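PDB 3OYR: trans-isoprenyl diphosphate synthase from Caulobacter crescentus, which probably makes all-trans-octaprenyl diphosphate, the precursor of the isoprenoid quinone side chain, by adding isopentenyl units to farnesyl diphosphate. Local coordinates for residues L259-E272 and L296-L309. Residues are numbered along the deposited sequence; the frame is centred on the assembly and turned at random.
Sequences LPLLLAIARSGPRE and LIIGSGALDATLDL
A Schellman turn between helices 287-299 and 302-320 packs onto helix 259-267, where Ala264 and Arg267 meet Ile297, Ser300 and Ala302. Helix 259-267 and the 302-309 part of the next helix run at 128° to one another, their axes approaching to 8.5 Å, and small residues let them come this close: Ala302 CB sits 3.4 Å from Pro260 O and also touches Ala264 CB. Ala264 CB in turn presses on Ile297 CG1 at 3.4 Å, a tight fit for two carbons. Ile297 holds CG1 anti to its carbonyl carbon (chi1 -80°), which leaves CG2 against Pro260 CB while CD1 reaches Leu261.

Arg267 supplies the polar link. Bent at chi2 and chi3, its chain runs past Ser300 CB and brings NE to Ser300 O at 2.9 Å; NH1 adds only a weak bond to the same oxygen. Thus the arginine grips the carbonyl just before Gly301, whose positive phi makes the turn and which occupies the N-cap position of the next helix. Ser300 OG turns back to Leu296 O, 2.7 Å away and in the carbonyl plane.

Further along, Thr306 OG1 faces Pro260 CG at 3.7 Å, the two side chains crossing at about a right angle, and bonds to Ala302 O from the face opposite Thr306 N. A valine in its place would probably leave Ala302 O with the backbone N-H as its one remaining donor of the two. Leu263 CD1 touches both Thr306 OG1 and Ala305 CB, and Leu259 CD2 meets Leu309 CD2, beside Gln181 and Leu230.

The Pro260 side chain lies about 7 Å from that of Asp236, a known calcium ligand not engaged in this chain, and about 9 Å from a bound calcium ion; this helix packed on a Schellman-turned pair lies near the metal end of the all-helical isoprenoid synthase fold.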
ATOM      1  N   LEU B 259     -18.882   9.313  15.896  1.00 35.31           N
ATOM      2  CA  LEU B 259     -20.279   9.546  16.190  1.00 40.58           C
ATOM      3  C   LEU B 259     -20.719   9.359  17.667  1.00 42.76           C
ATOM      4  O   LEU B 259     -21.406  10.235  18.176  1.00 41.86           O
ATOM      5  CB  LEU B 259     -21.179   8.770  15.220  1.00 39.87           C
ATOM      6  CG  LEU B 259     -22.651   9.167  15.231  1.00 36.84           C
ATOM      7  CD1 LEU B 259     -22.820  10.561  14.633  1.00 32.78           C
ATOM      8  CD2 LEU B 259     -23.493   8.135  14.517  1.00 35.43           C
ATOM      9  N   PRO B 260     -20.323   8.252  18.360  1.00 45.12           N
ATOM     10  CA  PRO B 260     -20.783   8.162  19.763  1.00 46.56           C
ATOM     11  C   PRO B 260     -20.407   9.387  20.596  1.00 49.31           C
ATOM     12  O   PRO B 260     -21.240   9.888  21.363  1.00 50.23           O
ATOM     13  CB  PRO B 260     -20.059   6.928  20.303  1.00 46.52           C
ATOM     14  CG  PRO B 260     -19.758   6.110  19.118  1.00 49.52           C
ATOM     15  CD  PRO B 260     -19.583   7.038  17.958  1.00 46.02           C
ATOM     16  N   LEU B 261     -19.182   9.877  20.403  1.00 48.14           N
ATOM     17  CA  LEU B 261     -18.683  11.086  21.059  1.00 48.35           C
ATOM     18  C   LEU B 261     -19.442  12.346  20.644  1.00 49.99           C
ATOM     19  O   LEU B 261     -19.814  13.167  21.492  1.00 47.93           O
ATOM     20  CB  LEU B 261     -17.188  11.267  20.768  1.00 48.79           C
ATOM     21  CG  LEU B 261     -16.550  12.537  21.336  1.00 52.21           C
ATOM     22  CD1 LEU B 261     -16.577  12.458  22.841  1.00 48.99           C
ATOM     23  CD2 LEU B 261     -15.131  12.762  20.822  1.00 54.20           C
ATOM     24  N   LEU B 262     -19.660  12.488  19.341  1.00 45.10           N
ATOM     25  CA  LEU B 262     -20.385  13.624  18.783  1.00 50.58           C
ATOM     26  C   LEU B 262     -21.824  13.708  19.306  1.00 53.36           C
ATOM     27  O   LEU B 262     -22.305  14.797  19.665  1.00 53.22           O
ATOM     28  CB  LEU B 262     -20.398  13.552  17.254  1.00 50.61           C
ATOM     29  CG  LEU B 262     -19.103  13.730  16.455  1.00 49.20           C
ATOM     30  CD1 LEU B 262     -19.408  13.627  14.949  1.00 46.68           C
ATOM     31  CD2 LEU B 262     -18.436  15.058  16.770  1.00 49.84           C
ATOM     32  N   LEU B 263     -22.494  12.558  19.350  1.00 48.97           N
ATOM     33  CA  LEU B 263     -23.864  12.477  19.817  1.00 45.55           C
ATOM     34  C   LEU B 263     -23.949  12.769  21.308  1.00 53.22           C
ATOM     35  O   LEU B 263     -24.846  13.495  21.725  1.00 48.90           O
ATOM     36  CB  LEU B 263     -24.484  11.116  19.503  1.00 48.59           C
ATOM     37  CG  LEU B 263     -24.806  10.774  18.039  1.00 49.31           C
ATOM     38  CD1 LEU B 263     -25.299   9.326  17.925  1.00 44.67           C
ATOM     39  CD2 LEU B 263     -25.827  11.745  17.434  1.00 52.30           C
ATOM     40  N   ALA B 264     -23.007  12.224  22.085  1.00 51.24           N
ATOM     41  CA  ALA B 264     -22.915  12.471  23.527  1.00 56.49           C
ATOM     42  C   ALA B 264     -22.678  13.927  23.868  1.00 59.31           C
ATOM     43  O   ALA B 264     -23.305  14.448  24.787  1.00 62.26           O
ATOM     44  CB  ALA B 264     -21.832  11.634  24.142  1.00 54.76           C
ATOM     45  N   ILE B 265     -21.761  14.567  23.141  1.00 63.28           N
ATOM     46  CA  ILE B 265     -21.524  16.008  23.255  1.00 66.04           C
ATOM     47  C   ILE B 265     -22.836  16.779  23.039  1.00 70.93           C
ATOM     48  O   ILE B 265     -23.154  17.695  23.804  1.00 76.52           O
ATOM     49  CB  ILE B 265     -20.406  16.493  22.278  1.00 64.71           C
ATOM     50  CG1 ILE B 265     -19.026  16.023  22.759  1.00 55.45           C
ATOM     51  CG2 ILE B 265     -20.409  18.016  22.126  1.00 67.32           C
ATOM     52  CD1 ILE B 265     -17.913  16.241  21.747  1.00 46.49           C
ATOM     53  N   ALA B 266     -23.608  16.362  22.036  1.00 71.58           N
ATOM     54  CA  ALA B 266     -24.890  16.986  21.710  1.00 75.18           C
ATOM     55  C   ALA B 266     -25.979  16.816  22.782  1.00 77.28           C
ATOM     56  O   ALA B 266     -26.829  17.695  22.930  1.00 81.90           O
ATOM     57  CB  ALA B 266     -25.392  16.508  20.342  1.00 74.26           C
ATOM     58  N   ARG B 267     -25.962  15.707  23.521  1.00 77.21           N
ATOM     59  CA  ARG B 267     -26.922  15.528  24.621  1.00 79.91           C
ATOM     60  C   ARG B 267     -26.435  16.165  25.930  1.00 82.23           C
ATOM     61  O   ARG B 267     -27.245  16.433  26.816  1.00 80.82           O
ATOM     62  CB  ARG B 267     -27.270  14.047  24.887  1.00 77.46           C
ATOM     63  CG  ARG B 267     -26.832  13.041  23.845  1.00 76.72           C
ATOM     64  CD  ARG B 267     -27.894  12.713  22.808  1.00 72.27           C
ATOM     65  NE  ARG B 267     -28.522  11.423  23.092  1.00 77.32           N
ATOM     66  CZ  ARG B 267     -29.015  10.591  22.176  1.00 72.20           C
ATOM     67  NH1 ARG B 267     -29.570   9.445  22.559  1.00 64.55           N
ATOM     68  NH2 ARG B 267     -28.955  10.895  20.882  1.00 66.67           N
ATOM     69  N   SER B 268     -25.125  16.412  26.039  1.00 87.29           N
ATOM     70  CA  SER B 268     -24.470  16.779  27.316  1.00 93.55           C
ATOM     71  C   SER B 268     -24.780  18.162  27.888  1.00 97.38           C
ATOM     72  O   SER B 268     -24.536  18.418  29.075  1.00 98.01           O
ATOM     73  CB  SER B 268     -22.947  16.613  27.211  1.00 92.38           C
ATOM     74  OG  SER B 268     -22.553  15.292  27.540  1.00 91.73           O
ATOM     75  N   GLY B 269     -25.306  19.048  27.045  1.00100.77           N
ATOM     76  CA  GLY B 269     -25.631  20.411  27.451  1.00104.91           C
ATOM     77  C   GLY B 269     -24.397  21.286  27.601  1.00108.28           C
ATOM     78  O   GLY B 269     -23.308  20.908  27.158  1.00108.98           O
ATOM     79  N   PRO B 270     -24.557  22.465  28.236  1.00109.58           N
ATOM     80  CA  PRO B 270     -23.449  23.416  28.365  1.00107.71           C
ATOM     81  C   PRO B 270     -22.399  23.018  29.403  1.00106.08           C
ATOM     82  O   PRO B 270     -21.264  23.484  29.325  1.00106.45           O
ATOM     83  CB  PRO B 270     -24.148  24.712  28.793  1.00108.56           C
ATOM     84  CG  PRO B 270     -25.393  24.268  29.483  1.00110.43           C
ATOM     85  CD  PRO B 270     -25.811  22.985  28.821  1.00110.39           C
ATOM     86  N   ARG B 271     -22.771  22.146  30.337  1.00104.57           N
ATOM     87  CA  ARG B 271     -21.963  21.878  31.528  1.00104.30           C
ATOM     88  C   ARG B 271     -20.678  21.072  31.278  1.00101.73           C
ATOM     89  O   ARG B 271     -19.729  21.157  32.059  1.00100.71           O
ATOM     90  CB  ARG B 271     -22.836  21.214  32.602  1.00105.49           C
ATOM     91  CG  ARG B 271     -22.687  21.818  34.000  1.00110.49           C
ATOM     92  CD  ARG B 271     -21.667  21.060  34.828  1.00116.55           C
ATOM     93  NE  ARG B 271     -22.173  19.745  35.223  1.00121.86           N
ATOM     94  CZ  ARG B 271     -21.425  18.651  35.346  1.00123.55           C
ATOM     95  NH1 ARG B 271     -20.120  18.690  35.094  1.00126.54           N
ATOM     96  NH2 ARG B 271     -21.987  17.507  35.712  1.00120.05           N
ATOM     97  N   GLU B 272     -20.640  20.317  30.181  1.00 99.36           N
ATOM     98  CA  GLU B 272     -19.515  19.416  29.896  1.00 95.55           C
ATOM     99  C   GLU B 272     -18.532  19.927  28.837  1.00 91.41           C
ATOM    100  O   GLU B 272     -17.508  19.294  28.593  1.00 87.83           O
ATOM    101  CB  GLU B 272     -20.029  18.029  29.486  1.00 96.07           C
ATOM    102  CG  GLU B 272     -21.105  17.437  30.394  1.00 97.01           C
ATOM    103  CD  GLU B 272     -20.581  16.979  31.743  1.00 97.67           C
ATOM    104  OE1 GLU B 272     -21.406  16.838  32.668  1.00101.57           O
ATOM    105  OE2 GLU B 272     -19.360  16.754  31.885  1.00 97.46           O
ATOM    106  N   LEU B 296     -20.439   8.940  30.179  1.00 58.93           N
ATOM    107  CA  LEU B 296     -21.234   9.967  29.492  1.00 61.05           C
ATOM    108  C   LEU B 296     -21.740   9.547  28.113  1.00 62.02           C
ATOM    109  O   LEU B 296     -22.715  10.112  27.622  1.00 62.11           O
ATOM    110  CB  LEU B 296     -20.436  11.266  29.351  1.00 62.39           C
ATOM    111  CG  LEU B 296     -20.591  12.308  30.462  1.00 72.57           C
ATOM    112  CD1 LEU B 296     -19.336  13.160  30.570  1.00 73.96           C
ATOM    113  CD2 LEU B 296     -21.832  13.184  30.245  1.00 72.38           C
ATOM    114  N   ILE B 297     -21.064   8.587  27.482  1.00 59.81           N
ATOM    115  CA  ILE B 297     -21.502   8.067  26.180  1.00 52.95           C
ATOM    116  C   ILE B 297     -22.602   6.996  26.329  1.00 52.21           C
ATOM    117  O   ILE B 297     -23.569   6.984  25.548  1.00 51.12           O
ATOM    118  CB  ILE B 297     -20.295   7.679  25.249  1.00 48.95           C
ATOM    119  CG1 ILE B 297     -19.734   8.953  24.611  1.00 51.40           C
ATOM    120  CG2 ILE B 297     -20.711   6.691  24.142  1.00 36.70           C
ATOM    121  CD1 ILE B 297     -18.243   9.067  24.548  1.00 62.48           C
ATOM    122  N   ILE B 298     -22.466   6.122  27.334  1.00 52.43           N
ATOM    123  CA  ILE B 298     -23.500   5.112  27.622  1.00 56.13           C
ATOM    124  C   ILE B 298     -24.758   5.804  28.147  1.00 58.48           C
ATOM    125  O   ILE B 298     -25.828   5.712  27.538  1.00 54.82           O
ATOM    126  CB  ILE B 298     -23.038   4.008  28.619  1.00 59.66           C
ATOM    127  CG1 ILE B 298     -21.844   3.220  28.057  1.00 60.87           C
ATOM    128  CG2 ILE B 298     -24.202   3.042  28.947  1.00 56.06           C
ATOM    129  CD1 ILE B 298     -21.243   2.167  29.013  1.00 54.72           C
ATOM    130  N   GLY B 299     -24.597   6.532  29.248  1.00 63.05           N
ATOM    131  CA  GLY B 299     -25.709   7.171  29.943  1.00 61.22           C
ATOM    132  C   GLY B 299     -26.564   8.138  29.148  1.00 61.63           C
ATOM    133  O   GLY B 299     -27.789   8.155  29.303  1.00 61.11           O
ATOM    134  N   SER B 300     -25.930   8.926  28.281  1.00 58.35           N
ATOM    135  CA  SER B 300     -26.662   9.853  27.416  1.00 56.80           C
ATOM    136  C   SER B 300     -27.418   9.146  26.282  1.00 53.80           C
ATOM    137  O   SER B 300     -28.098   9.798  25.491  1.00 56.04           O
ATOM    138  CB  SER B 300     -25.724  10.910  26.834  1.00 57.14           C
ATOM    139  OG  SER B 300     -24.781  10.312  25.962  1.00 55.43           O
ATOM    140  N   GLY B 301     -27.295   7.820  26.203  1.00 53.26           N
ATOM    141  CA  GLY B 301     -27.941   7.030  25.150  1.00 50.60           C
ATOM    142  C   GLY B 301     -27.251   7.152  23.800  1.00 49.02           C
ATOM    143  O   GLY B 301     -27.801   6.731  22.779  1.00 50.99           O
ATOM    144  N   ALA B 302     -26.044   7.722  23.803  1.00 47.04           N
ATOM    145  CA  ALA B 302     -25.301   8.009  22.580  1.00 44.83           C
ATOM    146  C   ALA B 302     -24.783   6.737  21.937  1.00 44.94           C
ATOM    147  O   ALA B 302     -24.743   6.641  20.716  1.00 46.54           O
ATOM    148  CB  ALA B 302     -24.165   8.948  22.856  1.00 41.82           C
ATOM    149  N   LEU B 303     -24.382   5.779  22.769  1.00 45.10           N
ATOM    150  CA  LEU B 303     -24.056   4.435  22.318  1.00 47.56           C
ATOM    151  C   LEU B 303     -25.269   3.772  21.654  1.00 50.88           C
ATOM    152  O   LEU B 303     -25.140   3.176  20.580  1.00 50.34           O
ATOM    153  CB  LEU B 303     -23.541   3.596  23.488  1.00 48.70           C
ATOM    154  CG  LEU B 303     -22.808   2.270  23.218  1.00 61.85           C
ATOM    155  CD1 LEU B 303     -21.616   2.131  24.151  1.00 61.08           C
ATOM    156  CD2 LEU B 303     -23.729   1.043  23.330  1.00 61.13           C
ATOM    157  N   ASP B 304     -26.442   3.893  22.276  1.00 50.50           N
ATOM    158  CA  ASP B 304     -27.657   3.276  21.735  1.00 52.61           C
ATOM    159  C   ASP B 304     -28.080   3.864  20.401  1.00 43.87           C
ATOM    160  O   ASP B 304     -28.450   3.125  19.489  1.00 47.32           O
ATOM    161  CB  ASP B 304     -28.813   3.327  22.742  1.00 55.93           C
ATOM    162  CG  ASP B 304     -28.667   2.295  23.849  1.00 73.50           C
ATOM    163  OD1 ASP B 304     -29.055   2.602  24.999  1.00 86.16           O
ATOM    164  OD2 ASP B 304     -28.159   1.179  23.576  1.00 79.98           O
ATOM    165  N   ALA B 305     -28.015   5.189  20.295  1.00 37.27           N
ATOM    166  CA  ALA B 305     -28.367   5.907  19.066  1.00 37.37           C
ATOM    167  C   ALA B 305     -27.445   5.545  17.872  1.00 37.44           C
ATOM    168  O   ALA B 305     -27.914   5.433  16.738  1.00 41.59           O
ATOM    169  CB  ALA B 305     -28.384   7.415  19.311  1.00 29.33           C
ATOM    170  N   THR B 306     -26.153   5.347  18.149  1.00 40.79           N
ATOM    171  CA  THR B 306     -25.169   4.850  17.174  1.00 32.74           C
ATOM    172  C   THR B 306     -25.578   3.483  16.617  1.00 37.28           C
ATOM    173  O   THR B 306     -25.603   3.274  15.387  1.00 32.57           O
ATOM    174  CB  THR B 306     -23.767   4.749  17.821  1.00 39.26           C
ATOM    175  OG1 THR B 306     -23.377   6.032  18.323  1.00 34.41           O
ATOM    176  CG2 THR B 306     -22.715   4.287  16.803  1.00 37.03           C
ATOM    177  N   LEU B 307     -25.923   2.571  17.526  1.00 36.14           N
ATOM    178  CA  LEU B 307     -26.379   1.233  17.157  1.00 36.79           C
ATOM    179  C   LEU B 307     -27.746   1.198  16.471  1.00 33.84           C
ATOM    180  O   LEU B 307     -27.994   0.300  15.650  1.00 30.98           O
ATOM    181  CB  LEU B 307     -26.314   0.263  18.354  1.00 37.13           C
ATOM    182  CG  LEU B 307     -24.923  -0.003  18.974  1.00 41.37           C
ATOM    183  CD1 LEU B 307     -25.020  -0.913  20.204  1.00 40.67           C
ATOM    184  CD2 LEU B 307     -23.919  -0.585  17.977  1.00 39.08           C
ATOM    185  N   ASP B 308     -28.611   2.169  16.784  1.00 35.00           N
ATOM    186  CA  ASP B 308     -29.882   2.368  16.048  1.00 36.30           C
ATOM    187  C   ASP B 308     -29.609   2.704  14.588  1.00 27.56           C
ATOM    188  O   ASP B 308     -30.279   2.196  13.673  1.00 33.99           O
ATOM    189  CB  ASP B 308     -30.726   3.508  16.645  1.00 38.75           C
ATOM    190  CG  ASP B 308     -31.398   3.137  17.970  1.00 51.43           C
ATOM    191  OD1 ASP B 308     -31.723   4.069  18.742  1.00 58.94           O
ATOM    192  OD2 ASP B 308     -31.598   1.936  18.251  1.00 49.34           O
ATOM    193  N   LEU B 309     -28.628   3.565  14.373  1.00 30.08           N
ATOM    194  CA  LEU B 309     -28.230   3.934  13.024  1.00 32.12           C
ATOM    195  C   LEU B 309     -27.573   2.732  12.328  1.00 29.24           C
ATOM    196  O   LEU B 309     -27.869   2.440  11.171  1.00 33.16           O
ATOM    197  CB  LEU B 309     -27.301   5.154  13.047  1.00 29.32           C
ATOM    198  CG  LEU B 309     -26.856   5.732  11.693  1.00 31.94           C
ATOM    199  CD1 LEU B 309     -28.051   6.073  10.797  1.00 28.56           C
ATOM    200  CD2 LEU B 309     -25.958   6.962  11.877  1.00 31.23           C
TER